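Local coordinates for protein methyltransferase (Streptomyces avermitilis, PDB 3GIW) that probably acts as an S-adenosylmethionine-dependent methyltransferase of Rossmann fold, binding S-adenosyl-L-homocysteine, with a substrate that is not known, at residues Ala25-Tyr30 with Lys42-Ala47; Asn67-His72 with His250-Asp255; Asp139-Ala144 with Val180-Arg185; Glu234-Leu239 with Ala272-Pro277. All blocks are in the same frame, centred on the assembly; numbering follows the deposited sequence.

Interaction 1 of 4, residues Ala25-Tyr30 with Lys42-Ala47; sequences ARIYDY and KEAGDA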
loop_
_atom_site.group_PDB
_atom_site.type_symbol
_atom_site.label_atom_id
_atom_site.label_comp_id
_atom_site.label_asym_id
_atom_site.label_seq_id
_atom_site.Cartn_x
_atom_site.Cartn_y
_atom_site.Cartn_z
ATOM N N ALA A 25 -4.268 7.132 7.186
ATOM C CA ALA A 25 -3.170 7.653 6.373
ATOM C C ALA A 25 -2.387 8.719 7.108
ATOM O O ALA A 25 -1.179 8.886 6.917
ATOM C CB ALA A 25 -3.721 8.226 5.083
ATOM N N ARG A 26 -3.098 9.509 7.908
ATOM C CA ARG A 26 -2.512 10.603 8.665
ATOM C C ARG A 26 -1.714 10.108 9.884
ATOM O O ARG A 26 -0.663 10.669 10.215
ATOM C CB ARG A 26 -3.613 11.595 9.106
ATOM C CG ARG A 26 -4.458 12.141 7.930
ATOM C CD ARG A 26 -5.660 12.946 8.396
ATOM N NE ARG A 26 -6.731 12.921 7.377
ATOM C CZ ARG A 26 -7.862 13.625 7.494
ATOM N NH1 ARG A 26 -8.066 14.366 8.584
ATOM N NH2 ARG A 26 -8.776 13.580 6.534
ATOM N N ILE A 27 -2.212 9.061 10.555
ATOM C CA ILE A 27 -1.406 8.423 11.612
ATOM C C ILE A 27 -0.093 7.898 11.028
ATOM O O ILE A 27 0.987 8.090 11.608
ATOM C CB ILE A 27 -2.189 7.239 12.268
ATOM C CG1 ILE A 27 -3.407 7.755 13.047
ATOM C CG2 ILE A 27 -1.266 6.402 13.173
ATOM C CD1 ILE A 27 -4.424 6.670 13.425
ATOM N N TYR A 28 -0.184 7.228 9.883
ATOM C CA TYR A 28 1.015 6.663 9.245
ATOM C C TYR A 28 2.013 7.804 8.950
ATOM O O TYR A 28 3.226 7.721 9.268
ATOM C CB TYR A 28 0.592 5.934 7.980
ATOM C CG TYR A 28 1.674 5.264 7.181
ATOM C CD1 TYR A 28 2.312 5.925 6.153
ATOM C CD2 TYR A 28 2.001 3.927 7.386
ATOM C CE1 TYR A 28 3.280 5.285 5.389
ATOM C CE2 TYR A 28 2.935 3.284 6.609
ATOM C CZ TYR A 28 3.569 3.960 5.614
ATOM O OH TYR A 28 4.499 3.265 4.850
ATOM N N ASP A 29 1.516 8.897 8.359
ATOM C CA ASP A 29 2.396 10.004 8.055
ATOM C C ASP A 29 3.039 10.609 9.310
ATOM O O ASP A 29 4.234 10.902 9.304
ATOM C CB ASP A 29 1.657 11.088 7.254
ATOM C CG ASP A 29 2.591 12.007 6.500
ATOM O OD1 ASP A 29 3.385 11.511 5.689
ATOM O OD2 ASP A 29 2.503 13.226 6.707
ATOM N N TYR A 30 2.250 10.802 10.360
ATOM C CA TYR A 30 2.766 11.279 11.655
ATOM C C TYR A 30 3.922 10.387 12.110
ATOM O O TYR A 30 5.027 10.867 12.410
ATOM C CB TYR A 30 1.656 11.314 12.704
ATOM C CG TYR A 30 2.193 11.497 14.097
ATOM C CD1 TYR A 30 2.823 12.675 14.464
ATOM C CD2 TYR A 30 2.103 10.482 15.038
ATOM C CE1 TYR A 30 3.326 12.847 15.725
ATOM C CE2 TYR A 30 2.593 10.626 16.308
ATOM C CZ TYR A 30 3.212 11.827 16.658
ATOM O OH TYR A 30 3.745 12.007 17.936
ATOM N N LYS A 42 -1.933 12.444 15.970
ATOM C CA LYS A 42 -0.817 12.348 16.925
ATOM C C LYS A 42 -1.213 11.589 18.204
ATOM O O LYS A 42 -0.464 10.760 18.718
ATOM C CB LYS A 42 -0.317 13.750 17.294
ATOM C CG LYS A 42 0.722 13.759 18.392
ATOM C CD LYS A 42 1.309 15.164 18.511
ATOM C CE LYS A 42 2.619 15.178 19.247
ATOM N NZ LYS A 42 2.600 14.485 20.530
ATOM N N GLU A 43 -2.397 11.874 18.740
ATOM C CA GLU A 43 -2.830 11.232 19.971
ATOM C C GLU A 43 -2.964 9.722 19.753
ATOM O O GLU A 43 -2.551 8.917 20.607
ATOM C CB GLU A 43 -4.167 11.814 20.426
ATOM C CG GLU A 43 -4.707 11.290 21.783
ATOM C CD GLU A 43 -5.490 9.982 21.700
ATOM O OE1 GLU A 43 -6.016 9.623 20.626
ATOM O OE2 GLU A 43 -5.595 9.304 22.744
ATOM N N ALA A 44 -3.567 9.337 18.629
ATOM C CA ALA A 44 -3.668 7.927 18.245
ATOM C C ALA A 44 -2.289 7.285 18.081
ATOM O O ALA A 44 -2.023 6.227 18.674
ATOM C CB ALA A 44 -4.505 7.790 16.969
ATOM N N GLY A 45 -1.409 7.900 17.286
ATOM C CA GLY A 45 -0.084 7.325 17.062
ATOM C C GLY A 45 0.714 7.175 18.344
ATOM O O GLY A 45 1.415 6.180 18.529
ATOM N N ASP A 46 0.638 8.187 19.209
ATOM C CA ASP A 46 1.350 8.144 20.494
ATOM C C ASP A 46 0.794 7.031 21.403
ATOM O O ASP A 46 1.573 6.315 22.036
ATOM C CB ASP A 46 1.310 9.504 21.186
ATOM C CG ASP A 46 2.186 10.538 20.518
ATOM O OD1 ASP A 46 3.004 10.199 19.651
ATOM O OD2 ASP A 46 2.074 11.727 20.915
ATOM N N ALA A 47 -0.518 6.861 21.453
ATOM C CA ALA A 47 -1.130 5.764 22.226
ATOM C C ALA A 47 -0.685 4.411 21.676
ATOM O O ALA A 47 -0.420 3.468 22.427
ATOM C CB ALA A 47 -2.671 5.864 22.220
#

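Interaction 2 of 4, residues Asn67-His72 with His250-Asp255; sequences NRAVAH and HKWHPD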
loop_
_atom_site.group_PDB
_atom_site.type_symbol
_atom_site.label_atom_id
_atom_site.label_comp_id
_atom_site.label_asym_id
_atom_site.label_seq_id
_atom_site.Cartn_x
_atom_site.Cartn_y
_atom_site.Cartn_z
ATOM N N ASN A 67 9.250 0.814 -1.894
ATOM C CA ASN A 67 10.307 1.318 -2.752
ATOM C C ASN A 67 11.016 0.156 -3.477
ATOM O O ASN A 67 11.242 0.219 -4.690
ATOM C CB ASN A 67 11.356 2.135 -1.977
ATOM C CG ASN A 67 10.823 3.426 -1.360
ATOM O OD1 ASN A 67 9.725 3.884 -1.630
ATOM N ND2 ASN A 67 11.666 4.043 -0.560
ATOM N N ARG A 68 11.383 -0.908 -2.764
ATOM C CA ARG A 68 12.079 -2.034 -3.372
ATOM C C ARG A 68 11.153 -2.814 -4.326
ATOM O O ARG A 68 11.604 -3.251 -5.388
ATOM C CB ARG A 68 12.665 -2.962 -2.301
ATOM C CG ARG A 68 13.650 -2.286 -1.401
ATOM C CD ARG A 68 14.487 -3.259 -0.611
ATOM N NE ARG A 68 13.750 -4.253 0.166
ATOM C CZ ARG A 68 13.086 -4.004 1.292
ATOM N NH1 ARG A 68 13.055 -2.790 1.816
ATOM N NH2 ARG A 68 12.399 -4.975 1.886
ATOM N N ALA A 69 9.881 -2.980 -3.972
ATOM C CA ALA A 69 8.939 -3.708 -4.821
ATOM C C ALA A 69 8.693 -2.967 -6.143
ATOM O O ALA A 69 8.701 -3.593 -7.222
ATOM C CB ALA A 69 7.651 -4.010 -4.089
ATOM N N VAL A 70 8.492 -1.648 -6.071
ATOM C CA VAL A 70 8.246 -0.866 -7.284
ATOM C C VAL A 70 9.497 -0.827 -8.160
ATOM O O VAL A 70 9.396 -0.987 -9.402
ATOM C CB VAL A 70 7.734 0.545 -6.933
ATOM C CG1 VAL A 70 7.685 1.462 -8.173
ATOM C CG2 VAL A 70 6.329 0.440 -6.277
ATOM N N ALA A 71 10.676 -0.671 -7.555
ATOM C CA ALA A 71 11.922 -0.737 -8.319
ATOM C C ALA A 71 12.100 -2.099 -9.036
ATOM O O ALA A 71 12.428 -2.139 -10.223
ATOM C CB ALA A 71 13.103 -0.446 -7.402
ATOM N N HIS A 72 11.832 -3.202 -8.351
ATOM C CA HIS A 72 11.847 -4.520 -8.966
ATOM C C HIS A 72 10.889 -4.589 -10.162
ATOM O O HIS A 72 11.227 -5.101 -11.232
ATOM C CB HIS A 72 11.421 -5.593 -7.960
ATOM C CG HIS A 72 11.395 -6.978 -8.533
ATOM N ND1 HIS A 72 12.521 -7.772 -8.586
ATOM C CD2 HIS A 72 10.402 -7.690 -9.123
ATOM C CE1 HIS A 72 12.220 -8.916 -9.175
ATOM N NE2 HIS A 72 10.938 -8.901 -9.492
ATOM N N HIS A 250 10.738 -6.922 5.732
ATOM C CA HIS A 250 12.171 -6.642 5.837
ATOM C C HIS A 250 13.035 -7.793 5.319
ATOM O O HIS A 250 14.253 -7.649 5.203
ATOM C CB HIS A 250 12.539 -6.274 7.267
ATOM C CG HIS A 250 12.397 -7.402 8.228
ATOM N ND1 HIS A 250 11.219 -8.111 8.378
ATOM C CD2 HIS A 250 13.267 -7.927 9.124
ATOM C CE1 HIS A 250 11.383 -9.032 9.312
ATOM N NE2 HIS A 250 12.614 -8.936 9.788
ATOM N N LYS A 251 12.409 -8.915 5.026
ATOM C CA LYS A 251 13.068 -10.088 4.449
ATOM C C LYS A 251 12.851 -10.250 2.929
ATOM O O LYS A 251 13.322 -11.223 2.339
ATOM C CB LYS A 251 12.568 -11.354 5.188
ATOM C CG LYS A 251 12.914 -11.342 6.653
ATOM C CD LYS A 251 12.531 -12.630 7.365
ATOM C CE LYS A 251 12.817 -12.488 8.837
ATOM N NZ LYS A 251 12.690 -13.789 9.574
ATOM N N TRP A 252 12.114 -9.320 2.318
ATOM C CA TRP A 252 11.837 -9.351 0.877
ATOM C C TRP A 252 12.890 -8.523 0.128
ATOM O O TRP A 252 12.884 -7.300 0.206
ATOM C CB TRP A 252 10.415 -8.843 0.576
ATOM C CG TRP A 252 9.903 -9.133 -0.803
ATOM C CD1 TRP A 252 9.149 -10.201 -1.164
ATOM C CD2 TRP A 252 10.161 -8.385 -2.010
ATOM N NE1 TRP A 252 8.893 -10.166 -2.515
ATOM C CE2 TRP A 252 9.525 -9.077 -3.061
ATOM C CE3 TRP A 252 10.839 -7.198 -2.295
ATOM C CZ2 TRP A 252 9.568 -8.623 -4.401
ATOM C CZ3 TRP A 252 10.899 -6.753 -3.630
ATOM C CH2 TRP A 252 10.252 -7.460 -4.651
ATOM N N HIS A 253 13.781 -9.197 -0.598
ATOM C CA HIS A 253 14.866 -8.556 -1.375
ATOM C C HIS A 253 15.560 -7.436 -0.563
ATOM O O HIS A 253 15.620 -6.269 -1.001
ATOM C CB HIS A 253 14.340 -8.022 -2.715
ATOM C CG HIS A 253 13.813 -9.076 -3.645
ATOM N ND1 HIS A 253 14.107 -9.082 -4.994
ATOM C CD2 HIS A 253 12.986 -10.122 -3.443
ATOM C CE1 HIS A 253 13.511 -10.113 -5.569
ATOM N NE2 HIS A 253 12.842 -10.776 -4.647
ATOM N N PRO A 254 16.061 -7.765 0.631
ATOM C CA PRO A 254 16.645 -6.720 1.468
ATOM C C PRO A 254 17.921 -6.125 0.839
ATOM O O PRO A 254 18.644 -6.826 0.131
ATOM C CB PRO A 254 16.960 -7.459 2.774
ATOM C CG PRO A 254 17.191 -8.878 2.350
ATOM C CD PRO A 254 16.158 -9.098 1.265
ATOM N N ASP A 255 18.152 -4.838 1.073
ATOM C CA ASP A 255 19.440 -4.195 0.785
ATOM C C ASP A 255 20.393 -4.501 1.939
ATOM O O ASP A 255 19.995 -5.098 2.944
ATOM C CB ASP A 255 19.282 -2.669 0.689
ATOM C CG ASP A 255 18.389 -2.231 -0.444
ATOM O OD1 ASP A 255 18.485 -2.814 -1.547
ATOM O OD2 ASP A 255 17.597 -1.284 -0.229
HETATM O O HOH W 1 14.719 -0.405 1.208
HETATM O O HOH W 2 14.735 -6.741 -6.698
#

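Interaction 3 of 4, residues Asp139-Ala144 with Val180-Arg185; sequences DMLDPA and VGIVRR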
loop_
_atom_site.group_PDB
_atom_site.type_symbol
_atom_site.label_atom_id
_atom_site.label_comp_id
_atom_site.label_asym_id
_atom_site.label_seq_id
_atom_site.Cartn_x
_atom_site.Cartn_y
_atom_site.Cartn_z
ATOM N N ASP A 139 -13.352 4.559 -3.554
ATOM C CA ASP A 139 -13.333 3.501 -2.551
ATOM C C ASP A 139 -13.193 2.144 -3.238
ATOM O O ASP A 139 -13.970 1.817 -4.161
ATOM C CB ASP A 139 -14.653 3.530 -1.782
ATOM C CG ASP A 139 -14.573 2.799 -0.457
ATOM O OD1 ASP A 139 -13.899 1.753 -0.370
ATOM O OD2 ASP A 139 -15.195 3.299 0.513
HETATM N N MSE A 140 -12.208 1.365 -2.792
HETATM C CA MSE A 140 -11.942 0.051 -3.394
HETATM C C MSE A 140 -13.121 -0.928 -3.260
HETATM O O MSE A 140 -13.187 -1.918 -3.976
HETATM C CB MSE A 140 -10.653 -0.567 -2.843
HETATM C CG MSE A 140 -10.699 -0.951 -1.378
HETATM SE SE MSE A 140 -8.947 -1.363 -0.625
HETATM C CE MSE A 140 -8.534 -2.613 -1.175
ATOM N N LEU A 141 -14.065 -0.618 -2.379
ATOM C CA LEU A 141 -15.318 -1.385 -2.306
ATOM C C LEU A 141 -16.187 -1.296 -3.575
ATOM O O LEU A 141 -17.102 -2.105 -3.765
ATOM C CB LEU A 141 -16.119 -0.949 -1.080
ATOM C CG LEU A 141 -15.406 -1.223 0.247
ATOM C CD1 LEU A 141 -16.190 -0.724 1.441
ATOM C CD2 LEU A 141 -15.114 -2.709 0.390
ATOM N N ASP A 142 -15.909 -0.318 -4.437
ATOM C CA ASP A 142 -16.582 -0.178 -5.711
ATOM C C ASP A 142 -15.534 -0.191 -6.816
ATOM O O ASP A 142 -15.168 0.846 -7.350
ATOM C CB ASP A 142 -17.386 1.125 -5.734
ATOM C CG ASP A 142 -18.223 1.295 -7.001
ATOM O OD1 ASP A 142 -18.221 0.416 -7.899
ATOM O OD2 ASP A 142 -18.881 2.347 -7.100
ATOM N N PRO A 143 -15.004 -1.378 -7.134
ATOM C CA PRO A 143 -14.069 -1.443 -8.269
ATOM C C PRO A 143 -14.445 -0.727 -9.587
ATOM O O PRO A 143 -13.535 -0.236 -10.263
ATOM C CB PRO A 143 -13.874 -2.956 -8.470
ATOM C CG PRO A 143 -14.136 -3.561 -7.083
ATOM C CD PRO A 143 -15.154 -2.679 -6.436
ATOM N N ALA A 144 -15.728 -0.673 -9.983
ATOM C CA ALA A 144 -16.130 0.037 -11.224
ATOM C C ALA A 144 -15.818 1.533 -11.219
ATOM O O ALA A 144 -15.394 2.108 -12.246
ATOM C CB ALA A 144 -17.633 -0.167 -11.521
ATOM N N VAL A 180 -10.431 -10.395 -0.409
ATOM C CA VAL A 180 -9.802 -11.183 -1.462
ATOM C C VAL A 180 -10.585 -10.960 -2.761
ATOM O O VAL A 180 -9.983 -10.777 -3.814
ATOM C CB VAL A 180 -9.737 -12.692 -1.080
ATOM C CG1 VAL A 180 -9.351 -13.553 -2.282
ATOM C CG2 VAL A 180 -8.763 -12.909 0.112
ATOM N N GLY A 181 -11.918 -11.014 -2.705
ATOM C CA GLY A 181 -12.733 -10.779 -3.896
ATOM C C GLY A 181 -12.557 -9.420 -4.529
ATOM O O GLY A 181 -12.515 -9.289 -5.755
ATOM N N ILE A 182 -12.460 -8.396 -3.706
ATOM C CA ILE A 182 -12.283 -7.030 -4.204
ATOM C C ILE A 182 -10.941 -6.930 -4.925
ATOM O O ILE A 182 -10.865 -6.420 -6.063
ATOM C CB ILE A 182 -12.262 -6.028 -3.062
ATOM C CG1 ILE A 182 -13.657 -5.948 -2.461
ATOM C CG2 ILE A 182 -11.744 -4.619 -3.531
ATOM C CD1 ILE A 182 -13.674 -5.132 -1.195
ATOM N N VAL A 183 -9.874 -7.411 -4.304
ATOM C CA VAL A 183 -8.572 -7.345 -4.950
ATOM C C VAL A 183 -8.579 -8.102 -6.283
ATOM O O VAL A 183 -8.074 -7.577 -7.310
ATOM C CB VAL A 183 -7.472 -7.853 -4.007
ATOM C CG1 VAL A 183 -6.185 -8.120 -4.801
ATOM C CG2 VAL A 183 -7.260 -6.875 -2.880
ATOM N N ARG A 184 -9.145 -9.300 -6.294
ATOM C CA ARG A 184 -9.124 -10.101 -7.499
ATOM C C ARG A 184 -10.062 -9.508 -8.565
ATOM O O ARG A 184 -9.819 -9.694 -9.752
ATOM C CB ARG A 184 -9.327 -11.582 -7.162
ATOM C CG ARG A 184 -8.137 -12.054 -6.232
ATOM C CD ARG A 184 -6.730 -11.924 -6.908
ATOM N NE ARG A 184 -6.699 -12.879 -8.026
ATOM C CZ ARG A 184 -6.185 -14.099 -7.973
ATOM N NH1 ARG A 184 -5.552 -14.509 -6.897
ATOM N NH2 ARG A 184 -6.275 -14.897 -9.039
ATOM N N ARG A 185 -11.106 -8.789 -8.181
ATOM C CA ARG A 185 -11.946 -8.068 -9.150
ATOM C C ARG A 185 -11.180 -6.930 -9.839
ATOM O O ARG A 185 -11.337 -6.701 -11.035
ATOM C CB ARG A 185 -13.192 -7.515 -8.466
ATOM C CG ARG A 185 -14.129 -6.728 -9.341
ATOM C CD ARG A 185 -14.645 -7.568 -10.547
ATOM N NE ARG A 185 -15.426 -6.735 -11.460
ATOM C CZ ARG A 185 -14.922 -6.058 -12.492
ATOM N NH1 ARG A 185 -13.647 -6.142 -12.786
ATOM N NH2 ARG A 185 -15.718 -5.304 -13.262
#

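Interaction 4 of 4, residues Glu234-Leu239 with Ala272-Pro277; sequences EFFEGL and AVARKP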
loop_
_atom_site.group_PDB
_atom_site.type_symbol
_atom_site.label_atom_id
_atom_site.label_comp_id
_atom_site.label_asym_id
_atom_site.label_seq_id
_atom_site.Cartn_x
_atom_site.Cartn_y
_atom_site.Cartn_z
ATOM N N GLU A 234 -4.273 -16.588 0.219
ATOM C CA GLU A 234 -5.522 -16.578 -0.556
ATOM C C GLU A 234 -5.523 -15.493 -1.644
ATOM O O GLU A 234 -6.085 -15.679 -2.743
ATOM C CB GLU A 234 -6.756 -16.385 0.330
ATOM C CG GLU A 234 -8.030 -16.851 -0.375
ATOM C CD GLU A 234 -9.291 -16.710 0.451
ATOM O OE1 GLU A 234 -9.196 -16.335 1.643
ATOM O OE2 GLU A 234 -10.389 -17.053 -0.115
ATOM N N PHE A 235 -4.954 -14.334 -1.355
ATOM C CA PHE A 235 -4.864 -13.270 -2.365
ATOM C C PHE A 235 -4.065 -13.667 -3.621
ATOM O O PHE A 235 -4.270 -13.073 -4.671
ATOM C CB PHE A 235 -4.233 -11.984 -1.774
ATOM C CG PHE A 235 -5.068 -11.301 -0.719
ATOM C CD1 PHE A 235 -6.023 -10.375 -1.065
ATOM C CD2 PHE A 235 -4.888 -11.602 0.608
ATOM C CE1 PHE A 235 -6.801 -9.753 -0.092
ATOM C CE2 PHE A 235 -5.673 -10.989 1.591
ATOM C CZ PHE A 235 -6.612 -10.071 1.248
ATOM N N PHE A 236 -3.146 -14.622 -3.503
ATOM C CA PHE A 236 -2.203 -14.904 -4.578
ATOM C C PHE A 236 -2.474 -16.250 -5.279
ATOM O O PHE A 236 -1.700 -16.685 -6.148
ATOM C CB PHE A 236 -0.781 -14.817 -4.014
ATOM C CG PHE A 236 -0.406 -13.444 -3.597
ATOM C CD1 PHE A 236 0.064 -12.548 -4.517
ATOM C CD2 PHE A 236 -0.534 -13.029 -2.269
ATOM C CE1 PHE A 236 0.428 -11.265 -4.148
ATOM C CE2 PHE A 236 -0.176 -11.737 -1.914
ATOM C CZ PHE A 236 0.302 -10.852 -2.862
ATOM N N GLU A 237 -3.560 -16.917 -4.910
ATOM C CA GLU A 237 -3.948 -18.184 -5.569
ATOM C C GLU A 237 -4.139 -18.007 -7.066
ATOM O O GLU A 237 -4.780 -17.073 -7.503
ATOM C CB GLU A 237 -5.213 -18.760 -4.937
ATOM C CG GLU A 237 -4.981 -19.331 -3.551
ATOM C CD GLU A 237 -4.162 -20.632 -3.530
ATOM O OE1 GLU A 237 -4.192 -21.381 -4.536
ATOM O OE2 GLU A 237 -3.513 -20.929 -2.488
ATOM N N GLY A 238 -3.551 -18.901 -7.858
ATOM C CA GLY A 238 -3.622 -18.764 -9.309
ATOM C C GLY A 238 -2.610 -17.814 -9.921
ATOM O O GLY A 238 -2.551 -17.695 -11.136
ATOM N N LEU A 239 -1.860 -17.088 -9.090
ATOM C CA LEU A 239 -0.774 -16.196 -9.523
ATOM C C LEU A 239 0.591 -16.816 -9.269
ATOM O O LEU A 239 0.725 -17.763 -8.478
ATOM C CB LEU A 239 -0.873 -14.834 -8.796
ATOM C CG LEU A 239 -2.223 -14.136 -8.861
ATOM C CD1 LEU A 239 -2.234 -12.778 -8.128
ATOM C CD2 LEU A 239 -2.651 -13.949 -10.307
ATOM N N ALA A 272 4.518 -9.356 -0.670
ATOM C CA ALA A 272 4.586 -10.291 -1.772
ATOM C C ALA A 272 4.280 -9.620 -3.094
ATOM O O ALA A 272 3.535 -8.628 -3.149
ATOM C CB ALA A 272 3.578 -11.462 -1.548
ATOM N N VAL A 273 4.871 -10.181 -4.154
ATOM C CA VAL A 273 4.663 -9.724 -5.527
ATOM C C VAL A 273 4.463 -10.983 -6.366
ATOM O O VAL A 273 5.197 -11.978 -6.190
ATOM C CB VAL A 273 5.897 -8.970 -6.034
ATOM C CG1 VAL A 273 5.737 -8.542 -7.522
ATOM C CG2 VAL A 273 6.176 -7.756 -5.145
ATOM N N ALA A 274 3.488 -10.959 -7.281
ATOM C CA ALA A 274 3.180 -12.129 -8.099
ATOM C C ALA A 274 2.695 -11.716 -9.497
ATOM O O ALA A 274 2.032 -10.714 -9.652
ATOM C CB ALA A 274 2.133 -12.985 -7.457
ATOM N N ARG A 275 3.027 -12.555 -10.484
ATOM C CA ARG A 275 2.665 -12.350 -11.901
ATOM C C ARG A 275 1.362 -13.057 -12.245
ATOM O O ARG A 275 1.122 -14.200 -11.811
ATOM C CB ARG A 275 3.768 -12.913 -12.802
ATOM C CG ARG A 275 3.562 -12.680 -14.302
ATOM C CD ARG A 275 4.837 -13.012 -15.092
ATOM N NE ARG A 275 4.688 -12.732 -16.515
ATOM C CZ ARG A 275 4.038 -13.504 -17.382
ATOM N NH1 ARG A 275 3.437 -14.627 -16.989
ATOM N NH2 ARG A 275 3.972 -13.126 -18.657
ATOM N N LYS A 276 0.531 -12.387 -13.037
ATOM C CA LYS A 276 -0.685 -12.976 -13.582
ATOM C C LYS A 276 -0.355 -13.723 -14.895
ATOM O O LYS A 276 0.117 -13.100 -15.841
ATOM C CB LYS A 276 -1.717 -11.858 -13.847
ATOM C CG LYS A 276 -3.007 -12.348 -14.482
ATOM C CD LYS A 276 -4.033 -11.272 -14.646
ATOM C CE LYS A 276 -5.247 -11.798 -15.445
ATOM N NZ LYS A 276 -6.407 -10.849 -15.291
ATOM N N PRO A 277 -0.613 -15.042 -14.940
ATOM C CA PRO A 277 -0.360 -15.827 -16.175
ATOM C C PRO A 277 -1.168 -15.344 -17.353
ATOM O O PRO A 277 -2.285 -14.843 -17.218
ATOM C CB PRO A 277 -0.793 -17.248 -15.789
ATOM C CG PRO A 277 -0.818 -17.291 -14.333
ATOM C CD PRO A 277 -1.054 -15.894 -13.819
ATOM O OXT PRO A 277 -0.697 -15.475 -18.495
#

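Interaction 1 of 4, residues Ala25-Tyr30 with Lys42-Ala47
Ile27 of helix 24-31 lays its CD1 against Ala44 CB at 3.7 Å, while its CG2 branch faces the bare CA of Gly45. The two segment axes cross at -64° and come within 8.9 Å, with Ile27 and Gly45 the residues of nearest CA atoms, in a helix-helix crossing of the N-terminal part of the methyltransferase; Tyr28 of the same helix belongs to the S-adenosyl-L-homocysteine site but takes no part here. One turn on, Tyr30 reaches across with CG anti to the backbone N (chi1 167°). One face of its ring receives Lys42 CA in a CH-pi contact, 3.9 Å from the centroid, and its edge passes Gly45, where a CB would collide with CD2. At the far end Tyr30 OH donates to Asp46 OD1 at 2.6 Å, with the ring and carboxylate planes 63° apart. The other oxygen, Asp46 OD2, takes Lys42 NZ at 2.8 Å on its syn lone pair. A phenylalanine in place of Tyr30 would probably still cover Lys42 but leave Asp46 OD1 without its phenolic donor. Held by both oxygens, one by a neutral hydroxyl and one by a cation, the carboxylate is likely to stay ionised and to turn little.

Interaction 2 of 4, residues Asn67-His72 with His250-Asp255
Arg68 reaches Trp252 with CG anti to the carbonyl carbon (chi1 -60°) and a bend at chi3 (-54°), which brings the guanidinium side-on to the loop backbone. On the other side, Trp252 has CG anti to its backbone N, and the six-membered end of its indole reaches back to helix 55-75. Two arginine nitrogens grip one atom: Arg68 NH2 lies 2.9 Å and NE 3.2 Å from Trp252 O, which sits in the guanidinium plane. A weak bond from Arg68 NE to His253 O, 3.0 Å long but poorly angled, adds a second carbonyl. The remaining nitrogen, NH1, donates to a water that bonds weakly to Asp255 OD2; the carboxylate itself lies beside Arg68 CD, and its charge probably complements the guanidinium without direct contact.

Next to this polar grip, Trp252 CZ3 comes to 3.8 Å from Ala69 CA. Its edge points at the face of His72 in a T-shaped pair, with centroids 5.8 Å apart and planes at 83°. His253 CD2 lies over the centre of one indole face, completing an aromatic cluster with His72; a second water joins His72 ND1 to His253 ND1, at 3.1 Å and 3.0 Å. His253 NE2 bonds to Glu243 O of strand 240-248. The contact therefore ties helix 55-75, whose Val70 packs on helix 95-102, to the loop between strands 240-248 and 269-275, with Trp252 lying on Pro244 and Val247 and meeting Trp65.

Interaction 3 of 4, residues Asp139-Ala144 with Val180-Arg185
Ile182 fills the middle of this contact, its two branches touching different residues of the turn. Ile182 CG2, anti to the backbone N, comes 3.1 Å from Met140 O and lies 4.3 Å from Met140 CB. The other branch ends in Ile182 CD1, which presses on Leu141 CD2 at 3.2 Å, tighter than usual for two methyl carbons. One helical turn on, Arg185 lays CG against the Pro143 ring, 3.9 Å from CB, and the proline's CG also faces Ile182 CG2. The bend of the arginine at chi2 (58°) carries its chain onward past the ring. No hydrogen bond crosses; the join is van der Waals packing, mostly aliphatic, with one methyl against a carbonyl oxygen.

Behind these atoms stands a type I turn from Asp139 to Asp142, closed by Asp142 N to Asp139 O at 2.9 Å. Asp139 also folds its side chain forward in an Asx turn, OD1 accepting from Leu141 N at 3.1 Å in a nearly straight bond (172°) that arrives from above the carboxylate plane. Pro143 leads from the turn into helix 143-147. Asp139 and Met140 (built as selenomethionine) belong to the S-adenosyl-L-homocysteine site, which holds no such ligand in this chain; a glycerol bonds to Met140 N instead. The arrangement is that of a Rossmann-fold methyltransferase, where the loop after a parallel strand, here 132-137, lines the cofactor pocket, with helix 179-187 packed against the turn that follows the strand.

Interaction 4 of 4, residues Glu234-Leu239 with Ala272-Pro277
Phe236 and Leu239 make the apolar part of this contact, meeting the small residues of strand 269-275. The Phe236 ring, its CG anti to the carbonyl carbon (chi1 -67°), spans two alanines on one side of the strand: CZ meets Ala272 CB and CD1 meets Ala274 CB, each at 3.6 Å. Leu239 CB joins from beside the ring, 3.8 Å from Ala274 CB, while its CD2 lies 3.9 Å from Lys276 CA. An alanine in place of Phe236 would probably open a gap over Ala272 and Ala274, leaving their methyls with less cover.

Contacts with backbone atoms follow at the chain end. Leu239 CA lies 3.6 Å from Arg275 O, and the Pro277 ring rests its CD on Gly238 O at the same distance. No hydrogen bond links the two segments; within 234-239, Leu239 N bonds to Phe236 O at 3.0 Å in a type II turn whose Gly238 has a positive phi (82°).

The contact lies by one edge of the sheet. The turn leads from helix 229-234 into edge strand 240-248, whose Leu241 and Ile246 also touch Phe236, and strand 269-275 runs between that edge and strand 195-201. Leu239 packs further on Arg184 and Leu187 of helix 179-187.

Along the chain interaction 1 closes first; interaction 3 is nested within the span closed by interaction 2, whose segments alternate with those of interaction 4. Interactions 2 and 4 touch where Trp252 CZ2 meets Val273 CG2 at 3.6 Å, and interactions 3 and 4 touch through Arg184, which probably bonds to Glu237 O and Phe235 O. Their centres lie about 17 Å and 16 Å apart, so these three form a connected series around the mixed sheet. Interaction 1, its centre about 25 Å or more from the other centres, joins N-terminal helices. Helix 24-31 of interaction 1 carries Tyr28, and the turn of interaction 3 carries Asp139 and Met140, of the S-adenosyl-L-homocysteine site.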